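Local coordinates for PbSGBP-B lipoprotein (Prevotella bryantii B14, PDB 6D2Y), which probably binds polysaccharide at the cell surface as a lipoprotein of a polysaccharide utilization locus, and carries a magnesium ion in its C-terminal domain, at residues F280-G285 / P297-V302; P290-S295 / V348-V353; Q331-S336 / N367-A372. One frame throughout, in Å; residues are numbered along the deposited sequence.

Interaction 1 of 3, residues F280-G285 / P297-V302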
ATOM      1  N   PHE A 280     -17.006  16.258   2.727  1.00 42.32           N
ATOM      2  CA  PHE A 280     -16.494  16.480   4.072  1.00 46.63           C
ATOM      3  C   PHE A 280     -15.428  17.563   4.001  1.00 45.76           C
ATOM      4  O   PHE A 280     -14.538  17.505   3.146  1.00 54.51           O
ATOM      5  CB  PHE A 280     -15.912  15.200   4.675  1.00 43.66           C
ATOM      6  CG  PHE A 280     -15.118  15.434   5.929  1.00 37.73           C
ATOM      7  CD1 PHE A 280     -13.733  15.440   5.895  1.00 46.28           C
ATOM      8  CD2 PHE A 280     -15.755  15.656   7.139  1.00 42.92           C
ATOM      9  CE1 PHE A 280     -12.995  15.663   7.047  1.00 46.53           C
ATOM     10  CE2 PHE A 280     -15.024  15.877   8.297  1.00 46.53           C
ATOM     11  CZ  PHE A 280     -13.641  15.880   8.250  1.00 42.91           C
ATOM     12  N   GLU A 281     -15.523  18.551   4.887  1.00 40.64           N
ATOM     13  CA  GLU A 281     -14.643  19.712   4.843  1.00 41.36           C
ATOM     14  C   GLU A 281     -14.095  19.995   6.233  1.00 42.29           C
ATOM     15  O   GLU A 281     -14.863  20.264   7.162  1.00 42.11           O
ATOM     16  CB  GLU A 281     -15.385  20.938   4.298  1.00 40.19           C
ATOM     17  CG  GLU A 281     -16.087  20.707   2.963  1.00 50.27           C
ATOM     18  CD  GLU A 281     -17.363  21.521   2.811  1.00 51.93           C
ATOM     19  OE1 GLU A 281     -17.717  22.266   3.749  1.00 49.35           O
ATOM     20  OE2 GLU A 281     -18.011  21.418   1.746  1.00 47.29           O
ATOM     21  N   TYR A 282     -12.773  19.933   6.373  1.00 39.99           N
ATOM     22  CA  TYR A 282     -12.083  20.436   7.558  1.00 38.28           C
ATOM     23  C   TYR A 282     -11.206  21.605   7.132  1.00 40.44           C
ATOM     24  O   TYR A 282     -10.173  21.412   6.482  1.00 46.23           O
ATOM     25  CB  TYR A 282     -11.242  19.361   8.244  1.00 38.18           C
ATOM     26  CG  TYR A 282     -10.474  19.916   9.428  1.00 43.49           C
ATOM     27  CD1 TYR A 282     -11.067  20.012  10.679  1.00 38.35           C
ATOM     28  CD2 TYR A 282      -9.169  20.376   9.287  1.00 47.41           C
ATOM     29  CE1 TYR A 282     -10.381  20.534  11.759  1.00 41.36           C
ATOM     30  CE2 TYR A 282      -8.476  20.902  10.362  1.00 42.78           C
ATOM     31  CZ  TYR A 282      -9.087  20.977  11.596  1.00 46.16           C
ATOM     32  OH  TYR A 282      -8.401  21.495  12.670  1.00 58.31           O
ATOM     33  N   TRP A 283     -11.609  22.812   7.507  1.00 41.27           N
ATOM     34  CA  TRP A 283     -10.850  24.022   7.218  1.00 47.46           C
ATOM     35  C   TRP A 283     -10.230  24.521   8.517  1.00 44.82           C
ATOM     36  O   TRP A 283     -10.934  24.697   9.516  1.00 43.19           O
ATOM     37  CB  TRP A 283     -11.743  25.088   6.581  1.00 45.86           C
ATOM     38  CG  TRP A 283     -12.490  24.592   5.370  1.00 43.67           C
ATOM     39  CD1 TRP A 283     -12.160  23.524   4.582  1.00 43.03           C
ATOM     40  CD2 TRP A 283     -13.689  25.145   4.812  1.00 41.13           C
ATOM     41  NE1 TRP A 283     -13.079  23.380   3.571  1.00 41.44           N
ATOM     42  CE2 TRP A 283     -14.027  24.362   3.689  1.00 46.99           C
ATOM     43  CE3 TRP A 283     -14.508  26.226   5.151  1.00 39.83           C
ATOM     44  CZ2 TRP A 283     -15.150  24.627   2.906  1.00 47.21           C
ATOM     45  CZ3 TRP A 283     -15.620  26.486   4.374  1.00 38.34           C
ATOM     46  CH2 TRP A 283     -15.932  25.691   3.264  1.00 46.52           C
ATOM     47  N   ALA A 284      -8.914  24.722   8.504  1.00 46.23           N
ATOM     48  CA  ALA A 284      -8.217  25.188   9.695  1.00 48.24           C
ATOM     49  C   ALA A 284      -8.645  26.607  10.046  1.00 42.09           C
ATOM     50  O   ALA A 284      -8.930  27.426   9.166  1.00 46.09           O
ATOM     51  CB  ALA A 284      -6.705  25.134   9.482  1.00 52.00           C
ATOM     52  N   GLY A 285      -8.690  26.894  11.338  1.00 42.54           N
ATOM     53  CA  GLY A 285      -9.108  28.185  11.843  1.00 46.09           C
ATOM     54  C   GLY A 285     -10.518  28.140  12.408  1.00 53.67           C
ATOM     55  O   GLY A 285     -11.267  27.177  12.233  1.00 56.13           O
ATOM     56  N   PRO A 297      -6.745  23.488  14.590  1.00 41.89           N
ATOM     57  CA  PRO A 297      -5.371  23.721  14.137  1.00 43.88           C
ATOM     58  C   PRO A 297      -5.160  23.255  12.707  1.00 49.28           C
ATOM     59  O   PRO A 297      -5.954  22.499  12.139  1.00 47.28           O
ATOM     60  CB  PRO A 297      -4.534  22.890  15.113  1.00 45.73           C
ATOM     61  CG  PRO A 297      -5.445  21.764  15.494  1.00 43.38           C
ATOM     62  CD  PRO A 297      -6.839  22.340  15.511  1.00 41.99           C
ATOM     63  N   ARG A 298      -4.060  23.724  12.124  1.00 46.20           N
ATOM     64  CA  ARG A 298      -3.641  23.231  10.821  1.00 49.17           C
ATOM     65  C   ARG A 298      -3.271  21.758  10.926  1.00 48.52           C
ATOM     66  O   ARG A 298      -2.660  21.321  11.906  1.00 50.13           O
ATOM     67  CB  ARG A 298      -2.456  24.048  10.302  1.00 55.16           C
ATOM     68  CG  ARG A 298      -2.842  25.428   9.787  1.00 57.92           C
ATOM     69  CD  ARG A 298      -1.720  26.449   9.942  1.00 57.52           C
ATOM     70  NE  ARG A 298      -0.516  26.084   9.201  1.00 60.77           N
ATOM     71  CZ  ARG A 298       0.677  25.901   9.759  1.00 66.62           C
ATOM     72  NH1 ARG A 298       0.830  26.055  11.068  1.00 76.87           N
ATOM     73  NH2 ARG A 298       1.718  25.570   9.009  1.00 63.12           N
ATOM     74  N   LEU A 299      -3.653  20.980   9.912  1.00 47.77           N
ATOM     75  CA  LEU A 299      -3.388  19.547   9.956  1.00 51.60           C
ATOM     76  C   LEU A 299      -1.895  19.248   9.940  1.00 55.38           C
ATOM     77  O   LEU A 299      -1.462  18.225  10.482  1.00 58.95           O
ATOM     78  CB  LEU A 299      -4.091  18.849   8.793  1.00 44.82           C
ATOM     79  CG  LEU A 299      -5.617  18.890   8.863  1.00 43.05           C
ATOM     80  CD1 LEU A 299      -6.224  18.211   7.653  1.00 41.64           C
ATOM     81  CD2 LEU A 299      -6.105  18.236  10.148  1.00 49.82           C
ATOM     82  N   CYS A 300      -1.091  20.129   9.339  1.00 56.90           N
ATOM     83  CA  CYS A 300       0.354  19.926   9.323  1.00 58.71           C
ATOM     84  C   CYS A 300       0.983  20.120  10.696  1.00 63.43           C
ATOM     85  O   CYS A 300       2.137  19.725  10.898  1.00 67.96           O
ATOM     86  CB  CYS A 300       1.006  20.869   8.315  1.00 58.93           C
ATOM     87  SG  CYS A 300       0.590  22.609   8.556  1.00 65.32           S
ATOM     88  N   ASP A 301       0.261  20.726  11.637  1.00 63.16           N
ATOM     89  CA  ASP A 301       0.713  20.815  13.018  1.00 61.19           C
ATOM     90  C   ASP A 301       0.208  19.664  13.874  1.00 63.00           C
ATOM     91  O   ASP A 301       0.758  19.423  14.954  1.00 63.77           O
ATOM     92  CB  ASP A 301       0.265  22.141  13.641  1.00 63.29           C
ATOM     93  CG  ASP A 301       0.991  23.334  13.056  1.00 62.89           C
ATOM     94  OD1 ASP A 301       2.175  23.190  12.683  1.00 64.93           O
ATOM     95  OD2 ASP A 301       0.376  24.417  12.969  1.00 65.56           O
ATOM     96  N   VAL A 302      -0.827  18.954  13.418  1.00 59.91           N
ATOM     97  CA  VAL A 302      -1.342  17.810  14.161  1.00 57.76           C
ATOM     98  C   VAL A 302      -0.515  16.563  13.876  1.00 56.37           C
ATOM     99  O   VAL A 302      -0.240  15.767  14.781  1.00 60.79           O
ATOM    100  CB  VAL A 302      -2.831  17.601  13.832  1.00 53.57           C
ATOM    101  CG1 VAL A 302      -3.344  16.307  14.448  1.00 52.23           C
ATOM    102  CG2 VAL A 302      -3.647  18.787  14.320  1.00 44.00           C
TER
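At the edge strand 279-282 of a four-stranded antiparallel sheet, where the chain leaves the strand, Y282 reaches across to the loop that leads into the short, loosely formed helix near 299-302. Its hydroxyl donates a hydrogen bond of 2.7 Å from Y282 OH to P297 O, meeting a carbonyl lone pair in the carbonyl plane. The acceptor lies at the edge of the phenol ring, close to the ring plane. The proline that offers this oxygen also touches the hydroxyl with its own ring, P297 CD lying 3.4 Å from Y282 OH. A chi1 of 177° sets CG of Y282 anti to the backbone N and sends the phenol toward the loop.

Further back on the same ring, L299 meets it obliquely, Y282 CE2 and L299 CD2 being 3.6 Å apart. Beyond the contact, the ring of F224 meets that of Y282 edge-to-face. Both segments belong to the domain of a family named for xyloglucan binding, in a beta-sandwich protein; L299 also packs on L424 of the adjoining strand 423-428. Two residues past the tyrosine, A284 CB rests 3.8 Å from R298 CA and touches R298 CG at the start of the arginine chain. That chain bends at chi3 (61°) and ends in a salt bridge within its own segment, R298 NH1 to D301 OD2 at 2.6 Å.

Interaction 2 of 3, residues P290-S295 / V348-V353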
ATOM      1  N   PRO A 290      -6.293  38.254  14.823  1.00 68.91           N
ATOM      2  CA  PRO A 290      -5.543  37.356  13.934  1.00 69.29           C
ATOM      3  C   PRO A 290      -5.833  35.882  14.187  1.00 62.57           C
ATOM      4  O   PRO A 290      -6.252  35.519  15.285  1.00 64.49           O
ATOM      5  CB  PRO A 290      -4.076  37.677  14.258  1.00 69.11           C
ATOM      6  CG  PRO A 290      -4.106  38.964  15.028  1.00 68.91           C
ATOM      7  CD  PRO A 290      -5.401  38.951  15.763  1.00 66.88           C
ATOM      8  N   GLU A 291      -5.620  35.048  13.172  1.00 62.66           N
ATOM      9  CA  GLU A 291      -5.914  33.621  13.267  1.00 55.96           C
ATOM     10  C   GLU A 291      -4.773  32.933  14.004  1.00 55.79           C
ATOM     11  O   GLU A 291      -3.697  32.715  13.446  1.00 64.68           O
ATOM     12  CB  GLU A 291      -6.121  33.022  11.882  1.00 53.97           C
ATOM     13  CG  GLU A 291      -6.515  31.552  11.897  1.00 51.15           C
ATOM     14  CD  GLU A 291      -7.670  31.262  12.840  1.00 55.62           C
ATOM     15  OE1 GLU A 291      -7.409  30.848  13.990  1.00 51.84           O
ATOM     16  OE2 GLU A 291      -8.838  31.444  12.431  1.00 51.28           O
ATOM     17  N   THR A 292      -5.013  32.582  15.264  1.00 52.72           N
ATOM     18  CA  THR A 292      -4.011  31.922  16.090  1.00 57.17           C
ATOM     19  C   THR A 292      -4.031  30.407  15.959  1.00 57.31           C
ATOM     20  O   THR A 292      -3.097  29.749  16.430  1.00 55.37           O
ATOM     21  CB  THR A 292      -4.215  32.296  17.561  1.00 62.53           C
ATOM     22  OG1 THR A 292      -5.501  31.829  17.992  1.00 62.98           O
ATOM     23  CG2 THR A 292      -4.143  33.807  17.742  1.00 60.19           C
ATOM     24  N   TYR A 293      -5.068  29.844  15.335  1.00 59.49           N
ATOM     25  CA  TYR A 293      -5.284  28.399  15.287  1.00 53.59           C
ATOM     26  C   TYR A 293      -5.348  27.794  16.687  1.00 56.52           C
ATOM     27  O   TYR A 293      -5.028  26.618  16.882  1.00 54.49           O
ATOM     28  CB  TYR A 293      -4.221  27.695  14.439  1.00 53.61           C
ATOM     29  CG  TYR A 293      -4.195  28.162  13.005  1.00 59.67           C
ATOM     30  CD1 TYR A 293      -5.218  27.827  12.126  1.00 53.28           C
ATOM     31  CD2 TYR A 293      -3.151  28.945  12.529  1.00 63.11           C
ATOM     32  CE1 TYR A 293      -5.198  28.259  10.813  1.00 63.10           C
ATOM     33  CE2 TYR A 293      -3.124  29.381  11.218  1.00 60.93           C
ATOM     34  CZ  TYR A 293      -4.149  29.035  10.364  1.00 61.81           C
ATOM     35  OH  TYR A 293      -4.122  29.469   9.060  1.00 67.17           O
ATOM     36  N   ALA A 294      -5.756  28.598  17.673  1.00 55.34           N
ATOM     37  CA  ALA A 294      -6.054  28.062  18.994  1.00 54.73           C
ATOM     38  C   ALA A 294      -7.245  27.117  18.959  1.00 59.52           C
ATOM     39  O   ALA A 294      -7.381  26.271  19.849  1.00 62.90           O
ATOM     40  CB  ALA A 294      -6.313  29.201  19.981  1.00 47.98           C
ATOM     41  N   SER A 295      -8.109  27.253  17.955  1.00 59.35           N
ATOM     42  CA  SER A 295      -9.189  26.318  17.687  1.00 54.79           C
ATOM     43  C   SER A 295      -9.108  25.901  16.225  1.00 49.16           C
ATOM     44  O   SER A 295      -8.882  26.741  15.348  1.00 44.48           O
ATOM     45  CB  SER A 295     -10.558  26.938  17.995  1.00 56.63           C
ATOM     46  OG  SER A 295     -11.595  25.987  17.834  1.00 56.39           O
ATOM     47  N   VAL A 348      -5.017  37.660   8.429  1.00 60.42           N
ATOM     48  CA  VAL A 348      -3.675  37.090   8.451  1.00 67.74           C
ATOM     49  C   VAL A 348      -3.506  36.292   9.737  1.00 69.27           C
ATOM     50  O   VAL A 348      -4.045  36.662  10.787  1.00 70.89           O
ATOM     51  CB  VAL A 348      -2.583  38.171   8.309  1.00 72.25           C
ATOM     52  CG1 VAL A 348      -2.831  39.004   7.061  1.00 79.65           C
ATOM     53  CG2 VAL A 348      -2.536  39.059   9.539  1.00 77.48           C
ATOM     54  N   ASP A 349      -2.774  35.183   9.647  1.00 60.95           N
ATOM     55  CA  ASP A 349      -2.562  34.301  10.782  1.00 65.18           C
ATOM     56  C   ASP A 349      -1.196  34.576  11.408  1.00 71.36           C
ATOM     57  O   ASP A 349      -0.476  35.495  11.009  1.00 71.77           O
ATOM     58  CB  ASP A 349      -2.721  32.835  10.355  1.00 71.43           C
ATOM     59  CG  ASP A 349      -1.783  32.437   9.222  1.00 76.02           C
ATOM     60  OD1 ASP A 349      -0.914  33.242   8.828  1.00 82.13           O
ATOM     61  OD2 ASP A 349      -1.922  31.300   8.722  1.00 75.97           O
ATOM     62  N   VAL A 350      -0.822  33.760  12.393  1.00 76.57           N
ATOM     63  CA  VAL A 350       0.422  33.950  13.133  1.00 82.00           C
ATOM     64  C   VAL A 350       1.619  33.577  12.271  1.00 84.20           C
ATOM     65  O   VAL A 350       2.769  33.670  12.714  1.00 85.24           O
ATOM     66  CB  VAL A 350       0.415  33.133  14.439  1.00 82.72           C
ATOM     67  CG1 VAL A 350      -0.788  33.506  15.287  1.00 81.42           C
ATOM     68  CG2 VAL A 350       0.410  31.644  14.127  1.00 82.17           C
ATOM     69  N   ASN A 351       1.363  33.144  11.038  1.00 86.50           N
ATOM     70  CA  ASN A 351       2.415  32.780  10.099  1.00 79.18           C
ATOM     71  C   ASN A 351       2.555  33.785   8.962  1.00 72.81           C
ATOM     72  O   ASN A 351       3.343  33.555   8.038  1.00 75.66           O
ATOM     73  CB  ASN A 351       2.157  31.380   9.538  1.00 71.62           C
ATOM     74  CG  ASN A 351       2.005  30.335  10.627  1.00 77.92           C
ATOM     75  OD1 ASN A 351       2.605  30.446  11.696  1.00 78.25           O
ATOM     76  ND2 ASN A 351       1.196  29.315  10.360  1.00 79.92           N
ATOM     77  N   GLY A 352       1.815  34.890   9.007  1.00 68.47           N
ATOM     78  CA  GLY A 352       1.893  35.901   7.972  1.00 65.33           C
ATOM     79  C   GLY A 352       1.150  35.577   6.698  1.00 69.25           C
ATOM     80  O   GLY A 352       1.325  36.288   5.700  1.00 72.92           O
ATOM     81  N   VAL A 353       0.328  34.533   6.698  1.00 61.43           N
ATOM     82  CA  VAL A 353      -0.420  34.116   5.517  1.00 69.29           C
ATOM     83  C   VAL A 353      -1.736  34.879   5.472  1.00 69.87           C
ATOM     84  O   VAL A 353      -2.433  34.996   6.485  1.00 62.01           O
ATOM     85  CB  VAL A 353      -0.670  32.597   5.533  1.00 64.16           C
ATOM     86  CG1 VAL A 353      -1.535  32.181   4.352  1.00 57.96           C
ATOM     87  CG2 VAL A 353       0.648  31.840   5.527  1.00 73.05           C
TER
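Y293 and D349 make the side-chain bond of this contact: the phenol hydroxyl donates to the carboxylate, Y293 OH to D349 OD2 at 2.9 Å, using the anti lone pair of that oxygen. Ring and carboxylate planes stand 63° apart, and OD2 lies at the ring edge. Beside it, E291 and D349 form a single backbone bridge, with E291 N bonded to V348 O at 3.3 Å and V350 N to E291 O at 3.2 Å. On the exposed side V350 CG1 sits 3.7 Å from T292 CA.

A second shell fixes the two acids. D349 CG lies between its backbone N and carbonyl carbon (chi1 57°), which turns OD1 back over its own chain; there it accepts from V353 N at 2.8 Å and N351 N at 3.2 Å, from opposite faces of the carboxylate plane. E291 bends at chi2, so that its OE1 accepts from Y293 N and its CG lies over one face of the Y293 ring, while its OE2 accepts from N286 N. T292 OG1 closes an ST turn onto A294 N. Two loops are thus joined by one bridge, the second built as a type I beta turn from D349 to G352 with an Asx turn at D349.

Interaction 3 of 3, residues Q331-S336 / N367-A372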
ATOM      1  N   GLN A 331     -12.447  12.833  -4.647  1.00 50.70           N
ATOM      2  CA  GLN A 331     -11.332  13.768  -4.711  1.00 54.00           C
ATOM      3  C   GLN A 331     -10.937  14.142  -3.288  1.00 50.79           C
ATOM      4  O   GLN A 331     -11.749  14.694  -2.537  1.00 52.29           O
ATOM      5  CB  GLN A 331     -11.697  15.005  -5.533  1.00 55.50           C
ATOM      6  CG  GLN A 331     -12.298  14.654  -6.888  1.00 60.67           C
ATOM      7  CD  GLN A 331     -12.168  15.762  -7.916  1.00 62.78           C
ATOM      8  OE1 GLN A 331     -11.345  16.667  -7.773  1.00 63.02           O
ATOM      9  NE2 GLN A 331     -12.973  15.686  -8.971  1.00 61.90           N
ATOM     10  N   ILE A 332      -9.708  13.813  -2.914  1.00 50.16           N
ATOM     11  CA  ILE A 332      -9.167  14.131  -1.598  1.00 52.67           C
ATOM     12  C   ILE A 332      -8.188  15.282  -1.786  1.00 55.21           C
ATOM     13  O   ILE A 332      -7.104  15.100  -2.352  1.00 52.43           O
ATOM     14  CB  ILE A 332      -8.499  12.908  -0.958  1.00 47.50           C
ATOM     15  CG1 ILE A 332      -9.462  11.718  -0.969  1.00 44.71           C
ATOM     16  CG2 ILE A 332      -8.051  13.220   0.459  1.00 49.58           C
ATOM     17  CD1 ILE A 332      -8.795  10.384  -0.718  1.00 43.95           C
ATOM     18  N   ILE A 333      -8.565  16.473  -1.325  1.00 58.59           N
ATOM     19  CA  ILE A 333      -7.832  17.701  -1.625  1.00 54.77           C
ATOM     20  C   ILE A 333      -7.268  18.275  -0.332  1.00 51.83           C
ATOM     21  O   ILE A 333      -8.025  18.629   0.581  1.00 46.19           O
ATOM     22  CB  ILE A 333      -8.718  18.744  -2.327  1.00 50.43           C
ATOM     23  CG1 ILE A 333      -9.622  18.087  -3.375  1.00 49.25           C
ATOM     24  CG2 ILE A 333      -7.862  19.818  -2.974  1.00 52.09           C
ATOM     25  CD1 ILE A 333     -11.070  17.982  -2.944  1.00 51.77           C
ATOM     26  N   PHE A 334      -5.944  18.380  -0.264  1.00 49.81           N
ATOM     27  CA  PHE A 334      -5.271  19.127   0.787  1.00 49.54           C
ATOM     28  C   PHE A 334      -5.102  20.575   0.349  1.00 56.09           C
ATOM     29  O   PHE A 334      -4.955  20.869  -0.840  1.00 61.18           O
ATOM     30  CB  PHE A 334      -3.905  18.518   1.110  1.00 50.54           C
ATOM     31  CG  PHE A 334      -3.967  17.348   2.051  1.00 53.60           C
ATOM     32  CD1 PHE A 334      -4.165  17.545   3.407  1.00 50.67           C
ATOM     33  CD2 PHE A 334      -3.804  16.052   1.585  1.00 48.01           C
ATOM     34  CE1 PHE A 334      -4.214  16.476   4.279  1.00 45.01           C
ATOM     35  CE2 PHE A 334      -3.851  14.978   2.453  1.00 49.19           C
ATOM     36  CZ  PHE A 334      -4.058  15.189   3.801  1.00 44.41           C
ATOM     37  N   GLY A 335      -5.121  21.478   1.318  1.00 53.93           N
ATOM     38  CA  GLY A 335      -5.051  22.896   1.010  1.00 50.60           C
ATOM     39  C   GLY A 335      -4.298  23.667   2.066  1.00 56.08           C
ATOM     40  O   GLY A 335      -4.290  23.300   3.246  1.00 58.59           O
ATOM     41  N   SER A 336      -3.661  24.745   1.632  1.00 57.94           N
ATOM     42  CA  SER A 336      -2.962  25.688   2.485  1.00 64.36           C
ATOM     43  C   SER A 336      -3.926  26.752   2.990  1.00 63.12           C
ATOM     44  O   SER A 336      -5.019  26.925   2.441  1.00 62.65           O
ATOM     45  CB  SER A 336      -1.816  26.340   1.710  1.00 68.49           C
ATOM     46  OG  SER A 336      -2.308  27.190   0.688  1.00 73.89           O
ATOM     47  N   ASN A 367      -6.067  25.982 -11.586  1.00 71.29           N
ATOM     48  CA  ASN A 367      -4.703  26.428 -11.321  1.00 76.50           C
ATOM     49  C   ASN A 367      -3.718  25.268 -11.228  1.00 77.13           C
ATOM     50  O   ASN A 367      -2.617  25.441 -10.699  1.00 80.09           O
ATOM     51  CB  ASN A 367      -4.651  27.269 -10.043  1.00 79.39           C
ATOM     52  CG  ASN A 367      -4.973  26.463  -8.797  1.00 80.23           C
ATOM     53  OD1 ASN A 367      -5.602  25.408  -8.870  1.00 76.12           O
ATOM     54  ND2 ASN A 367      -4.538  26.960  -7.645  1.00 83.80           N
ATOM     55  N   GLY A 368      -4.088  24.088 -11.725  1.00 75.81           N
ATOM     56  CA  GLY A 368      -3.178  22.959 -11.726  1.00 77.31           C
ATOM     57  C   GLY A 368      -2.890  22.356 -10.369  1.00 74.72           C
ATOM     58  O   GLY A 368      -1.878  21.668 -10.211  1.00 75.22           O
ATOM     59  N   TRP A 369      -3.760  22.578  -9.384  1.00 69.47           N
ATOM     60  CA  TRP A 369      -3.506  22.115  -8.025  1.00 67.53           C
ATOM     61  C   TRP A 369      -3.763  20.617  -7.905  1.00 64.63           C
ATOM     62  O   TRP A 369      -4.819  20.121  -8.310  1.00 63.30           O
ATOM     63  CB  TRP A 369      -4.374  22.878  -7.026  1.00 59.65           C
ATOM     64  CG  TRP A 369      -4.094  22.488  -5.609  1.00 54.73           C
ATOM     65  CD1 TRP A 369      -4.952  21.881  -4.738  1.00 54.67           C
ATOM     66  CD2 TRP A 369      -2.862  22.665  -4.902  1.00 56.09           C
ATOM     67  NE1 TRP A 369      -4.331  21.676  -3.529  1.00 53.36           N
ATOM     68  CE2 TRP A 369      -3.047  22.148  -3.605  1.00 57.98           C
ATOM     69  CE3 TRP A 369      -1.620  23.214  -5.239  1.00 64.32           C
ATOM     70  CZ2 TRP A 369      -2.038  22.165  -2.645  1.00 58.89           C
ATOM     71  CZ3 TRP A 369      -0.621  23.229  -4.285  1.00 61.40           C
ATOM     72  CH2 TRP A 369      -0.836  22.709  -3.004  1.00 59.74           C
ATOM     73  N   GLY A 370      -2.804  19.906  -7.317  1.00 62.85           N
ATOM     74  CA  GLY A 370      -2.872  18.456  -7.275  1.00 61.68           C
ATOM     75  C   GLY A 370      -3.741  17.941  -6.138  1.00 58.62           C
ATOM     76  O   GLY A 370      -3.697  18.438  -5.014  1.00 61.07           O
ATOM     77  N   ARG A 371      -4.538  16.924  -6.451  1.00 59.81           N
ATOM     78  CA  ARG A 371      -5.322  16.222  -5.447  1.00 58.98           C
ATOM     79  C   ARG A 371      -5.476  14.773  -5.883  1.00 60.53           C
ATOM     80  O   ARG A 371      -5.416  14.459  -7.074  1.00 66.46           O
ATOM     81  CB  ARG A 371      -6.693  16.878  -5.229  1.00 49.66           C
ATOM     82  CG  ARG A 371      -7.810  16.363  -6.125  1.00 48.48           C
ATOM     83  CD  ARG A 371      -7.676  16.869  -7.554  1.00 54.08           C
ATOM     84  NE  ARG A 371      -7.405  18.303  -7.617  1.00 58.04           N
ATOM     85  CZ  ARG A 371      -8.343  19.244  -7.569  1.00 60.17           C
ATOM     86  NH1 ARG A 371      -9.620  18.907  -7.453  1.00 54.20           N
ATOM     87  NH2 ARG A 371      -8.003  20.526  -7.634  1.00 55.93           N
ATOM     88  N   ALA A 372      -5.655  13.893  -4.903  1.00 58.84           N
ATOM     89  CA  ALA A 372      -5.850  12.480  -5.187  1.00 60.39           C
ATOM     90  C   ALA A 372      -7.306  12.210  -5.536  1.00 59.15           C
ATOM     91  O   ALA A 372      -8.221  12.794  -4.948  1.00 57.69           O
ATOM     92  CB  ALA A 372      -5.433  11.627  -3.992  1.00 52.04           C
TER
HETATM   93  O   HOH W   1      -4.124  18.424  -2.411  1.00 50.69           O
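Strand 330-335 and the incoming end of strand 372-374 meet as an antiparallel hydrogen-bonded pair, I332 with A372, in which I332 N donates to A372 O at 2.7 Å and A372 N to I332 O at 3.2 Å. Ahead of that pair the second segment is irregular, and side chains take over the bonding. W369 NE1 gives its hydrogen to F334 O at 2.9 Å, almost in line with the carbonyl and within the indole plane. A water bridges nearby, donating to G370 O and accepting from F334 N.

R371 adds a bond to Q331, the residue before I332: its NH1 donates to Q331 OE1 at 2.8 Å, in the guanidinium plane, with the amide plane turned 63° from it. The I332-A372 pair forms the edge of the four-stranded antiparallel sheet, strand 330-335 lying between 372-374 and 423-428. Bends at chi2 (-74°) and chi3 (-47°) curl the arginine back on its own segment, where NE and NH2 both grip W369 O from the same face of that carbonyl; NH2 also bonds F363 O. The I333 side chain runs alongside R371, I333 CG1 lying 3.7 Å from R371 CB, while I333 CG2 meets the indole edge at W369 CD1, 4.0 Å away.

In the fold
Interactions 1 and 3 are buried and reach the same four-stranded sheet, one at each outermost strand, 279-282 and 372-374; they touch where L299 CD1 approaches F334 CE1. Interaction 2 is partly buried, at the loops beyond, and touches interaction 1 through the side chains of R298 and Y293, but not interaction 3, whose nearest atoms are about 6 Å away. Chemistry follows place: interaction 3 pairs strand backbone and adds indole and guanidinium donors, interaction 1 has one tyrosine bond to a carbonyl amid apolar contacts, and interaction 2 relies on a lone bridge and carboxylates that gather backbone amides.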